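Local coordinates for protein porin (Acinetobacter baumannii AB307-0294, PDB 5DL7) that probably acts as a beta-barrel porin of the OprD family, letting small solutes cross the outer membrane, and is implicated in antibiotic uptake, at residues L27-F32 against W49-I54; G64-G69 against A115-N120; K220-Q225 against S256-E261. All blocks are in the same frame, centred on the assembly; numbering follows the deposited sequence.

Interaction 1 of 3, residues L27-F32 against W49-I54; sequences LRNFYF and WAQGLI. With C8E ((hydroxyethyloxy)tri(ethyloxy)octane), chain K.
The indole of W49 and the phenol ring of Y31 stand nearly upright to each other, planes 84° apart, in an offset edge-to-face pair with the edge of Y31 directed at the five-membered ring of W49. A detergent molecule, C8E, runs over one face of each ring: O15 lies above the indole and C16 above the phenol, both displaced toward the rim, and C17 comes to 3.4 Å from W49 CZ2. Near the ring planes, W49 CB meets the edge of Y31, 3.9 Å from CD1, while N29 OD1 and the F30 carbonyl occupy the edge of the indole.

The two segments belong to strands 22-36 and 46-58, which form an antiparallel beta hairpin of the OprD-family barrel. Side chains alternate in the expected way. L27, N29, Y31, W49, Q51 and L53 share the face that carries the detergent, consistent with the lipid-facing outside. R28, F30 and A50 take the other face, where R28 NH1 donates to the carbonyls of R140 and L141 and F30 touches L93, so that this side probably looks into the barrel. Backbone bonds pair R28 with G52 and F30 with A50, the latter through F30 N to A50 O at 2.9 Å.

L27 and L53 lie side by side and point the same way, L27 CG 3.6 Å from L53 CD2. On the other face, CD1 of I54 packs on the aliphatic CG of R28. N29 and W49 both swing CG away from the backbone N (chi1 -173° in each), which brings amide and indole together diagonally over the detergent-bearing face of the sheet: W49 NE1 donates to N29 OD1 over 2.8 Å at 158°, and the same oxygen accepts from C8E O21 at 3.1 Å.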
loop_
_atom_site.group_PDB
_atom_site.type_symbol
_atom_site.label_atom_id
_atom_site.label_comp_id
_atom_site.label_asym_id
_atom_site.label_seq_id
_atom_site.Cartn_x
_atom_site.Cartn_y
_atom_site.Cartn_z
ATOM N N LEU A 27 -15.107 -11.486 -3.804
ATOM C CA LEU A 27 -14.709 -11.938 -5.132
ATOM C C LEU A 27 -14.030 -10.769 -5.930
ATOM O O LEU A 27 -14.624 -9.705 -6.016
ATOM C CB LEU A 27 -15.873 -12.339 -5.967
ATOM C CG LEU A 27 -16.679 -13.528 -5.525
ATOM C CD1 LEU A 27 -16.951 -13.618 -4.070
ATOM C CD2 LEU A 27 -18.035 -13.359 -6.326
ATOM N N ARG A 28 -12.874 -11.007 -6.534
ATOM C CA ARG A 28 -12.129 -9.920 -7.226
ATOM C C ARG A 28 -11.701 -10.359 -8.594
ATOM O O ARG A 28 -11.268 -11.500 -8.754
ATOM C CB ARG A 28 -10.838 -9.644 -6.467
ATOM C CG ARG A 28 -11.016 -9.358 -5.009
ATOM C CD ARG A 28 -10.854 -7.781 -4.870
ATOM N NE ARG A 28 -9.509 -7.643 -4.825
ATOM C CZ ARG A 28 -8.526 -6.729 -5.128
ATOM N NH1 ARG A 28 -7.397 -7.272 -4.888
ATOM N NH2 ARG A 28 -8.505 -5.512 -5.551
ATOM N N ASN A 29 -11.917 -9.543 -9.607
ATOM C CA ASN A 29 -11.415 -9.757 -10.938
ATOM C C ASN A 29 -10.501 -8.515 -11.201
ATOM O O ASN A 29 -10.971 -7.392 -10.928
ATOM C CB ASN A 29 -12.554 -9.719 -11.870
ATOM C CG ASN A 29 -12.132 -10.105 -13.261
ATOM O OD1 ASN A 29 -11.578 -9.342 -13.971
ATOM N ND2 ASN A 29 -12.297 -11.339 -13.597
ATOM N N PHE A 30 -9.262 -8.757 -11.514
ATOM C CA PHE A 30 -8.201 -7.698 -11.604
ATOM C C PHE A 30 -7.443 -7.890 -12.947
ATOM O O PHE A 30 -6.828 -8.890 -13.158
ATOM C CB PHE A 30 -7.339 -7.892 -10.428
ATOM C CG PHE A 30 -6.445 -6.728 -10.054
ATOM C CD1 PHE A 30 -5.840 -5.847 -11.007
ATOM C CD2 PHE A 30 -6.033 -6.568 -8.703
ATOM C CE1 PHE A 30 -5.032 -4.762 -10.647
ATOM C CE2 PHE A 30 -5.220 -5.463 -8.314
ATOM C CZ PHE A 30 -4.717 -4.562 -9.279
ATOM N N TYR A 31 -7.468 -6.881 -13.776
ATOM C CA TYR A 31 -6.600 -6.848 -14.961
ATOM C C TYR A 31 -5.549 -5.763 -14.765
ATOM O O TYR A 31 -5.916 -4.640 -14.318
ATOM C CB TYR A 31 -7.463 -6.417 -16.169
ATOM C CG TYR A 31 -6.677 -6.243 -17.444
ATOM C CD1 TYR A 31 -5.992 -7.340 -18.004
ATOM C CD2 TYR A 31 -6.482 -4.992 -18.023
ATOM C CE1 TYR A 31 -5.255 -7.199 -19.180
ATOM C CE2 TYR A 31 -5.707 -4.840 -19.186
ATOM C CZ TYR A 31 -5.127 -5.974 -19.756
ATOM O OH TYR A 31 -4.378 -5.840 -20.888
ATOM N N PHE A 32 -4.307 -6.095 -15.041
ATOM C CA PHE A 32 -3.163 -5.182 -14.795
ATOM C C PHE A 32 -2.348 -5.167 -16.076
ATOM O O PHE A 32 -2.021 -6.206 -16.595
ATOM C CB PHE A 32 -2.292 -5.740 -13.669
ATOM C CG PHE A 32 -1.063 -4.906 -13.331
ATOM C CD1 PHE A 32 0.084 -4.971 -14.132
ATOM C CD2 PHE A 32 -1.046 -4.081 -12.200
ATOM C CE1 PHE A 32 1.198 -4.219 -13.854
ATOM C CE2 PHE A 32 0.095 -3.319 -11.894
ATOM C CZ PHE A 32 1.197 -3.375 -12.744
ATOM N N TRP A 49 -4.153 -11.140 -15.949
ATOM C CA TRP A 49 -5.558 -11.020 -15.732
ATOM C C TRP A 49 -5.917 -12.202 -14.791
ATOM O O TRP A 49 -5.659 -13.385 -15.092
ATOM C CB TRP A 49 -6.336 -11.123 -16.973
ATOM C CG TRP A 49 -7.802 -10.848 -16.828
ATOM C CD1 TRP A 49 -8.462 -10.188 -15.792
ATOM C CD2 TRP A 49 -8.832 -11.312 -17.709
ATOM N NE1 TRP A 49 -9.797 -10.171 -16.016
ATOM C CE2 TRP A 49 -10.066 -10.912 -17.139
ATOM C CE3 TRP A 49 -8.833 -12.101 -18.882
ATOM C CZ2 TRP A 49 -11.300 -11.158 -17.764
ATOM C CZ3 TRP A 49 -10.022 -12.460 -19.439
ATOM C CH2 TRP A 49 -11.265 -12.006 -18.883
ATOM N N ALA A 50 -6.410 -11.839 -13.595
ATOM C CA ALA A 50 -6.638 -12.831 -12.561
ATOM C C ALA A 50 -7.901 -12.628 -11.793
ATOM O O ALA A 50 -8.501 -11.569 -11.756
ATOM C CB ALA A 50 -5.481 -12.827 -11.511
ATOM N N GLN A 51 -8.389 -13.758 -11.214
ATOM C CA GLN A 51 -9.561 -13.696 -10.344
ATOM C C GLN A 51 -9.295 -14.305 -9.013
ATOM O O GLN A 51 -8.588 -15.337 -8.925
ATOM C CB GLN A 51 -10.687 -14.553 -11.064
ATOM C CG GLN A 51 -11.952 -14.604 -10.257
ATOM C CD GLN A 51 -12.993 -14.160 -11.174
ATOM O OE1 GLN A 51 -13.165 -14.741 -12.303
ATOM N NE2 GLN A 51 -13.579 -13.069 -10.821
ATOM N N GLY A 52 -9.878 -13.767 -7.968
ATOM C CA GLY A 52 -9.589 -14.222 -6.642
ATOM C C GLY A 52 -10.787 -14.227 -5.704
ATOM O O GLY A 52 -11.765 -13.547 -5.921
ATOM N N LEU A 53 -10.765 -15.162 -4.800
ATOM C CA LEU A 53 -11.665 -15.238 -3.621
ATOM C C LEU A 53 -10.908 -15.022 -2.369
ATOM O O LEU A 53 -9.829 -15.575 -2.145
ATOM C CB LEU A 53 -12.319 -16.681 -3.484
ATOM C CG LEU A 53 -13.172 -17.000 -4.597
ATOM C CD1 LEU A 53 -13.475 -18.520 -4.494
ATOM C CD2 LEU A 53 -14.544 -16.237 -4.649
ATOM N N ILE A 54 -11.469 -14.187 -1.481
ATOM C CA ILE A 54 -10.903 -13.999 -0.215
ATOM C C ILE A 54 -11.987 -14.053 0.897
ATOM O O ILE A 54 -13.007 -13.295 0.824
ATOM C CB ILE A 54 -10.284 -12.590 -0.119
ATOM C CG1 ILE A 54 -9.215 -12.406 -1.191
ATOM C CG2 ILE A 54 -9.587 -12.324 1.221
ATOM C CD1 ILE A 54 -9.358 -11.202 -2.037
HETATM O O12 C8E K . -6.414 -9.911 -21.935
HETATM C C13 C8E K . -7.760 -9.962 -21.525
HETATM C C14 C8E K . -8.072 -8.784 -20.617
HETATM O O15 C8E K . -9.478 -8.660 -20.375
HETATM C C16 C8E K . -9.885 -7.427 -19.732
HETATM C C17 C8E K . -10.930 -7.872 -18.744
HETATM O O18 C8E K . -11.585 -6.821 -18.036
HETATM C C19 C8E K . -11.838 -7.197 -16.670
HETATM C C20 C8E K . -12.197 -6.034 -15.752
HETATM O O21 C8E K . -11.652 -6.240 -14.388
#

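Interaction 2 of 3, residues G64-G69 against A115-N120; sequences GTVGFG and AKFRKN
Across G67 and K116 the chain forms an antiparallel hydrogen-bonded pair, with G67 N to K116 O at 2.9 Å and K116 N to G67 O at 2.8 Å, the parts of strands 66-79 and 105-117 that meet here running antiparallel, at 157°. The first of these bonds lies in the plane of the K116 carbonyl; in the second the donor is tilted from the plane of the G67 carbonyl. F68 and A115 follow as a non-hydrogen-bonded pair.

V66, F68, A115 and F117 all stand on one face of this ladder, at the surface, where an apolar patch may meet lipid. The methyl of A115 lies oblique to the F68 ring, CB 3.8 Å from F68 CD1, and CG1 of V66 lies farther from the same A115 methyl. T65 and F117 lie side by side with their ends turned the same way. F117 CG is anti to the backbone N (chi1 177°), and the ring edge thereby reaches T65: CE1 is 3.6 Å from T65 CG2, and CD1 is 3.4 Å from T65 O. One face of that ring is covered by CG of R118, centred over it.

Water 1 ties the loop ends together, donating to T65 O at 2.6 Å and accepting from R118 N at 2.8 Å. F117 and N120 bond to each other through both backbone groups, closing a two-residue beta hairpin turn at R118 and K119, and N120 ND2 adds a second donor to F117 O, from the opposite face of its plane to N120 N.

Such a tight turn is consistent with the periplasmic rim of a porin barrel. Here strand 105-117 lies between strand 66-79 and strand 120-124, A115 bonding through its backbone to L122, while R118 reaches E155 in a salt bridge and F68 N donates to T62 OG1.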
loop_
_atom_site.group_PDB
_atom_site.type_symbol
_atom_site.label_atom_id
_atom_site.label_comp_id
_atom_site.label_asym_id
_atom_site.label_seq_id
_atom_site.Cartn_x
_atom_site.Cartn_y
_atom_site.Cartn_z
ATOM N N GLY A 64 -14.572 -14.171 30.116
ATOM C CA GLY A 64 -13.571 -14.601 31.106
ATOM C C GLY A 64 -12.829 -13.324 31.378
ATOM O O GLY A 64 -12.983 -12.366 30.588
ATOM N N THR A 65 -12.041 -13.262 32.458
ATOM C CA THR A 65 -11.106 -12.103 32.666
ATOM C C THR A 65 -10.185 -11.887 31.483
ATOM O O THR A 65 -9.961 -10.757 31.019
ATOM C CB THR A 65 -10.331 -12.307 33.952
ATOM O OG1 THR A 65 -11.323 -12.397 34.962
ATOM C CG2 THR A 65 -9.464 -11.154 34.244
ATOM N N VAL A 66 -9.672 -12.993 30.979
ATOM C CA VAL A 66 -9.035 -13.044 29.676
ATOM C C VAL A 66 -9.944 -13.765 28.663
ATOM O O VAL A 66 -10.343 -14.891 28.951
ATOM C CB VAL A 66 -7.716 -13.761 29.713
ATOM C CG1 VAL A 66 -7.116 -13.672 28.350
ATOM C CG2 VAL A 66 -6.808 -13.096 30.683
ATOM N N GLY A 67 -10.201 -13.143 27.515
ATOM C CA GLY A 67 -11.041 -13.725 26.497
ATOM C C GLY A 67 -10.121 -14.174 25.359
ATOM O O GLY A 67 -9.036 -13.603 25.152
ATOM N N PHE A 68 -10.597 -15.166 24.608
ATOM C CA PHE A 68 -9.777 -15.738 23.489
ATOM C C PHE A 68 -10.594 -15.705 22.233
ATOM O O PHE A 68 -11.816 -15.782 22.266
ATOM C CB PHE A 68 -9.378 -17.122 23.803
ATOM C CG PHE A 68 -8.422 -17.218 24.948
ATOM C CD1 PHE A 68 -7.081 -16.863 24.767
ATOM C CD2 PHE A 68 -8.870 -17.578 26.203
ATOM C CE1 PHE A 68 -6.219 -16.902 25.872
ATOM C CE2 PHE A 68 -7.995 -17.709 27.249
ATOM C CZ PHE A 68 -6.680 -17.366 27.088
ATOM N N GLY A 69 -9.949 -15.574 21.127
ATOM C CA GLY A 69 -10.607 -15.762 19.871
ATOM C C GLY A 69 -9.635 -16.089 18.728
ATOM O O GLY A 69 -8.482 -16.444 18.970
ATOM N N ALA A 115 -6.064 -12.900 22.177
ATOM C CA ALA A 115 -6.468 -12.840 23.548
ATOM C C ALA A 115 -6.657 -11.380 24.027
ATOM O O ALA A 115 -5.919 -10.523 23.588
ATOM C CB ALA A 115 -5.393 -13.449 24.457
ATOM N N LYS A 116 -7.657 -11.166 24.886
ATOM C CA LYS A 116 -7.995 -9.858 25.340
ATOM C C LYS A 116 -8.162 -9.803 26.847
ATOM O O LYS A 116 -8.774 -10.655 27.406
ATOM C CB LYS A 116 -9.269 -9.470 24.661
ATOM C CG LYS A 116 -9.700 -8.084 25.057
ATOM C CD LYS A 116 -10.535 -7.501 23.988
ATOM C CE LYS A 116 -11.953 -7.522 24.378
ATOM N NZ LYS A 116 -12.401 -6.223 23.821
ATOM N N PHE A 117 -7.552 -8.788 27.426
ATOM C CA PHE A 117 -7.700 -8.421 28.821
ATOM C C PHE A 117 -8.030 -6.938 28.887
ATOM O O PHE A 117 -7.259 -6.133 28.427
ATOM C CB PHE A 117 -6.351 -8.663 29.564
ATOM C CG PHE A 117 -6.373 -8.236 31.004
ATOM C CD1 PHE A 117 -7.218 -8.863 31.871
ATOM C CD2 PHE A 117 -5.547 -7.208 31.466
ATOM C CE1 PHE A 117 -7.324 -8.504 33.215
ATOM C CE2 PHE A 117 -5.599 -6.854 32.827
ATOM C CZ PHE A 117 -6.514 -7.469 33.670
ATOM N N ARG A 118 -9.181 -6.580 29.490
ATOM C CA ARG A 118 -9.679 -5.228 29.312
ATOM C C ARG A 118 -9.610 -4.690 27.917
ATOM O O ARG A 118 -10.188 -5.297 26.999
ATOM C CB ARG A 118 -8.957 -4.379 30.293
ATOM C CG ARG A 118 -9.197 -4.818 31.705
ATOM C CD ARG A 118 -8.207 -4.199 32.668
ATOM N NE ARG A 118 -8.402 -2.743 32.728
ATOM C CZ ARG A 118 -9.231 -2.111 33.573
ATOM N NH1 ARG A 118 -9.978 -2.750 34.471
ATOM N NH2 ARG A 118 -9.295 -0.795 33.537
ATOM N N LYS A 119 -8.880 -3.579 27.623
ATOM C CA LYS A 119 -8.898 -3.093 26.258
ATOM C C LYS A 119 -7.476 -3.311 25.607
ATOM O O LYS A 119 -7.005 -2.508 24.780
ATOM C CB LYS A 119 -9.335 -1.627 26.114
ATOM C CG LYS A 119 -10.688 -1.277 26.809
ATOM C CD LYS A 119 -10.901 0.234 26.493
ATOM C CE LYS A 119 -12.067 0.915 27.115
ATOM N NZ LYS A 119 -13.237 0.387 26.374
ATOM N N ASN A 120 -6.788 -4.378 26.064
ATOM C CA ASN A 120 -5.469 -4.773 25.592
ATOM C C ASN A 120 -5.683 -6.100 24.771
ATOM O O ASN A 120 -6.422 -7.027 25.268
ATOM C CB ASN A 120 -4.574 -5.099 26.709
ATOM C CG ASN A 120 -4.403 -3.920 27.684
ATOM O OD1 ASN A 120 -3.851 -2.926 27.260
ATOM N ND2 ASN A 120 -5.080 -3.981 28.867
HETATM O O HOH W 1 -10.889 -8.330 30.878
#

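Interaction 3 of 3, residues K220-Q225 against S256-E261; sequences KDIYQQ and SKKIGE. With CA (calcium ion), chain B.
D221 meets the 256-261 loop twice. Its OD1 accepts S256 N at 3.0 Å, the donor standing 37° above the carboxylate plane, and S256 OG lies 3.5 Å from D221 CB without bonding to it. The D221 carbonyl takes the second bond: K258 N lies nearly on the line of C=O, 2.8 Å from D221 O, at an N-H...O angle of 171°. The K258 side chain then passes alongside D221, but its NZ ends on T194 O and stays 5.1 Å from D221 OD2, so any attraction between the two charges acts at a distance.

I222 comes next, buried. Its CG2 branch touches I259 CD1 at 3.6 Å, the two side chains crossing at about a right angle, and A193 packs against both. I259 CG1 sits between its backbone N and carbonyl carbon (chi1 68°), and the extended chi2 carries CD1 to that branch. Water 2 donates to I222 O at 2.9 Å and to G260 O and accepts from I259 N, linking three backbone groups. I222 and Y223 form a classic beta bulge where the turn after strand 210-219 enters strand 223-235. In the porin barrel this strand-to-strand turn, probably extracellular, abuts the longer loop joining strands 240-253 and 263-275. That loop is folded by a type I turn from K257 to G260, closed by the G260 N to K257 O bond.

One residue past the turn, E261 holds the calcium with both carboxylate oxygens, OE1 at 2.5 Å and OE2 at 2.4 Å; E253, ending strand 240-253, and waters 3, 4, 5 and 6 also bind the ion.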
loop_
_atom_site.group_PDB
_atom_site.type_symbol
_atom_site.label_atom_id
_atom_site.label_comp_id
_atom_site.label_asym_id
_atom_site.label_seq_id
_atom_site.Cartn_x
_atom_site.Cartn_y
_atom_site.Cartn_z
ATOM N N LYS A 220 16.224 -5.852 11.513
ATOM C CA LYS A 220 17.488 -6.264 12.213
ATOM C C LYS A 220 18.641 -6.297 11.181
ATOM O O LYS A 220 18.507 -6.889 10.100
ATOM C CB LYS A 220 17.328 -7.631 12.783
ATOM C CG LYS A 220 18.599 -8.044 13.561
ATOM C CD LYS A 220 18.339 -9.389 14.126
ATOM C CE LYS A 220 19.558 -9.996 14.830
ATOM N NZ LYS A 220 19.306 -11.449 14.513
ATOM N N ASP A 221 19.742 -5.588 11.468
ATOM C CA ASP A 221 20.999 -5.549 10.662
ATOM C C ASP A 221 20.791 -4.871 9.340
ATOM O O ASP A 221 21.660 -4.989 8.439
ATOM C CB ASP A 221 21.493 -7.014 10.532
ATOM C CG ASP A 221 22.093 -7.533 11.761
ATOM O OD1 ASP A 221 22.829 -6.839 12.454
ATOM O OD2 ASP A 221 21.880 -8.742 12.025
ATOM N N ILE A 222 19.705 -4.116 9.131
ATOM C CA ILE A 222 19.408 -3.402 7.937
ATOM C C ILE A 222 19.184 -1.925 8.186
ATOM O O ILE A 222 19.979 -1.117 7.813
ATOM C CB ILE A 222 18.312 -4.027 7.058
ATOM C CG1 ILE A 222 18.702 -5.524 6.739
ATOM C CG2 ILE A 222 18.173 -3.237 5.790
ATOM C CD1 ILE A 222 17.655 -6.218 5.905
ATOM N N TYR A 223 18.110 -1.595 8.880
ATOM C CA TYR A 223 17.837 -0.152 9.156
ATOM C C TYR A 223 17.039 -0.001 10.452
ATOM O O TYR A 223 16.304 -0.928 10.844
ATOM C CB TYR A 223 17.214 0.587 8.033
ATOM C CG TYR A 223 15.817 0.208 7.677
ATOM C CD1 TYR A 223 14.743 0.647 8.496
ATOM C CD2 TYR A 223 15.451 -0.551 6.614
ATOM C CE1 TYR A 223 13.448 0.316 8.156
ATOM C CE2 TYR A 223 14.145 -0.854 6.258
ATOM C CZ TYR A 223 13.108 -0.512 7.009
ATOM O OH TYR A 223 11.800 -0.811 6.770
ATOM N N GLN A 224 17.126 1.224 10.993
ATOM C CA GLN A 224 16.160 1.726 12.024
ATOM C C GLN A 224 15.428 2.874 11.382
ATOM O O GLN A 224 16.018 3.654 10.629
ATOM C CB GLN A 224 16.858 2.177 13.332
ATOM C CG GLN A 224 17.333 0.989 14.053
ATOM C CD GLN A 224 18.072 1.358 15.337
ATOM O OE1 GLN A 224 18.993 0.549 15.863
ATOM N NE2 GLN A 224 17.765 2.523 15.820
ATOM N N GLN A 225 14.167 3.043 11.725
ATOM C CA GLN A 225 13.319 4.043 11.116
ATOM C C GLN A 225 12.333 4.649 12.167
ATOM O O GLN A 225 11.779 3.848 12.897
ATOM C CB GLN A 225 12.634 3.516 9.905
ATOM C CG GLN A 225 11.720 4.461 9.176
ATOM C CD GLN A 225 11.167 3.764 7.934
ATOM O OE1 GLN A 225 10.156 3.073 7.979
ATOM N NE2 GLN A 225 11.893 3.958 6.804
ATOM N N SER A 256 24.892 -4.984 11.277
ATOM C CA SER A 256 25.841 -5.360 10.245
ATOM C C SER A 256 25.634 -4.685 8.959
ATOM O O SER A 256 26.330 -4.934 7.949
ATOM C CB SER A 256 25.982 -6.918 10.148
ATOM O OG SER A 256 24.806 -7.369 9.599
ATOM N N LYS A 257 24.670 -3.845 8.841
ATOM C CA LYS A 257 24.326 -3.024 7.672
ATOM C C LYS A 257 24.325 -3.716 6.357
ATOM O O LYS A 257 25.072 -3.418 5.367
ATOM C CB LYS A 257 25.111 -1.706 7.640
ATOM C CG LYS A 257 26.501 -1.822 7.752
ATOM C CD LYS A 257 27.193 -0.415 7.536
ATOM C CE LYS A 257 28.680 -0.556 7.652
ATOM N NZ LYS A 257 29.081 -0.644 9.046
ATOM N N LYS A 258 23.405 -4.667 6.274
ATOM C CA LYS A 258 23.442 -5.585 5.091
ATOM C C LYS A 258 23.223 -4.903 3.816
ATOM O O LYS A 258 23.556 -5.450 2.731
ATOM C CB LYS A 258 22.348 -6.622 5.289
ATOM C CG LYS A 258 22.639 -7.550 6.443
ATOM C CD LYS A 258 21.520 -8.592 6.527
ATOM C CE LYS A 258 21.929 -9.650 7.488
ATOM N NZ LYS A 258 20.845 -10.690 7.458
ATOM N N ILE A 259 22.593 -3.736 3.727
ATOM C CA ILE A 259 22.284 -2.997 2.451
ATOM C C ILE A 259 23.225 -1.735 2.322
ATOM O O ILE A 259 23.110 -0.979 1.389
ATOM C CB ILE A 259 20.843 -2.662 2.131
ATOM C CG1 ILE A 259 20.258 -1.590 3.134
ATOM C CG2 ILE A 259 19.971 -3.944 2.287
ATOM C CD1 ILE A 259 18.848 -1.218 2.884
ATOM N N GLY A 260 24.130 -1.691 3.181
ATOM C CA GLY A 260 25.094 -0.578 3.269
ATOM C C GLY A 260 24.583 0.635 4.012
ATOM O O GLY A 260 23.628 0.537 4.820
ATOM N N GLU A 261 25.136 1.787 3.693
ATOM C CA GLU A 261 24.682 3.062 4.229
ATOM C C GLU A 261 23.233 3.316 3.974
ATOM O O GLU A 261 22.722 3.136 2.885
ATOM C CB GLU A 261 25.545 4.150 3.731
ATOM C CG GLU A 261 25.267 5.564 4.208
ATOM C CD GLU A 261 25.503 5.734 5.736
ATOM O OE1 GLU A 261 26.145 4.914 6.399
ATOM O OE2 GLU A 261 25.138 6.904 6.200
HETATM CA CA CA B . 25.328 6.072 8.483
HETATM O O HOH W 2 22.170 -1.584 5.960
HETATM O O HOH W 3 23.114 6.999 8.525
HETATM O O HOH W 4 26.075 8.405 8.722
HETATM O O HOH W 5 25.064 6.251 10.840
HETATM O O HOH W 6 27.689 6.014 8.993
#

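The three contacts are well separated within the same barrel. Centres of interactions 1 and 2 lie about 36 Å apart, with nearest atoms about 18 Å apart. For interactions 1 and 3 the centres are about 36 Å apart, and for interactions 2 and 3 about 37 Å, with nearest atoms about 22 Å apart in both cases. Interactions 1 and 2 are the more closely related, because strands 46-58 and 66-79 follow each other in the chain and pair side by side. Interaction 3 sits across the chain's centre from interaction 1 and contains a calcium ligand, E261. Interaction 1 only approaches another calcium site, the Y31 side chain being about 11 Å from a bound ion, whereas interaction 2 lies away from the annotated sites.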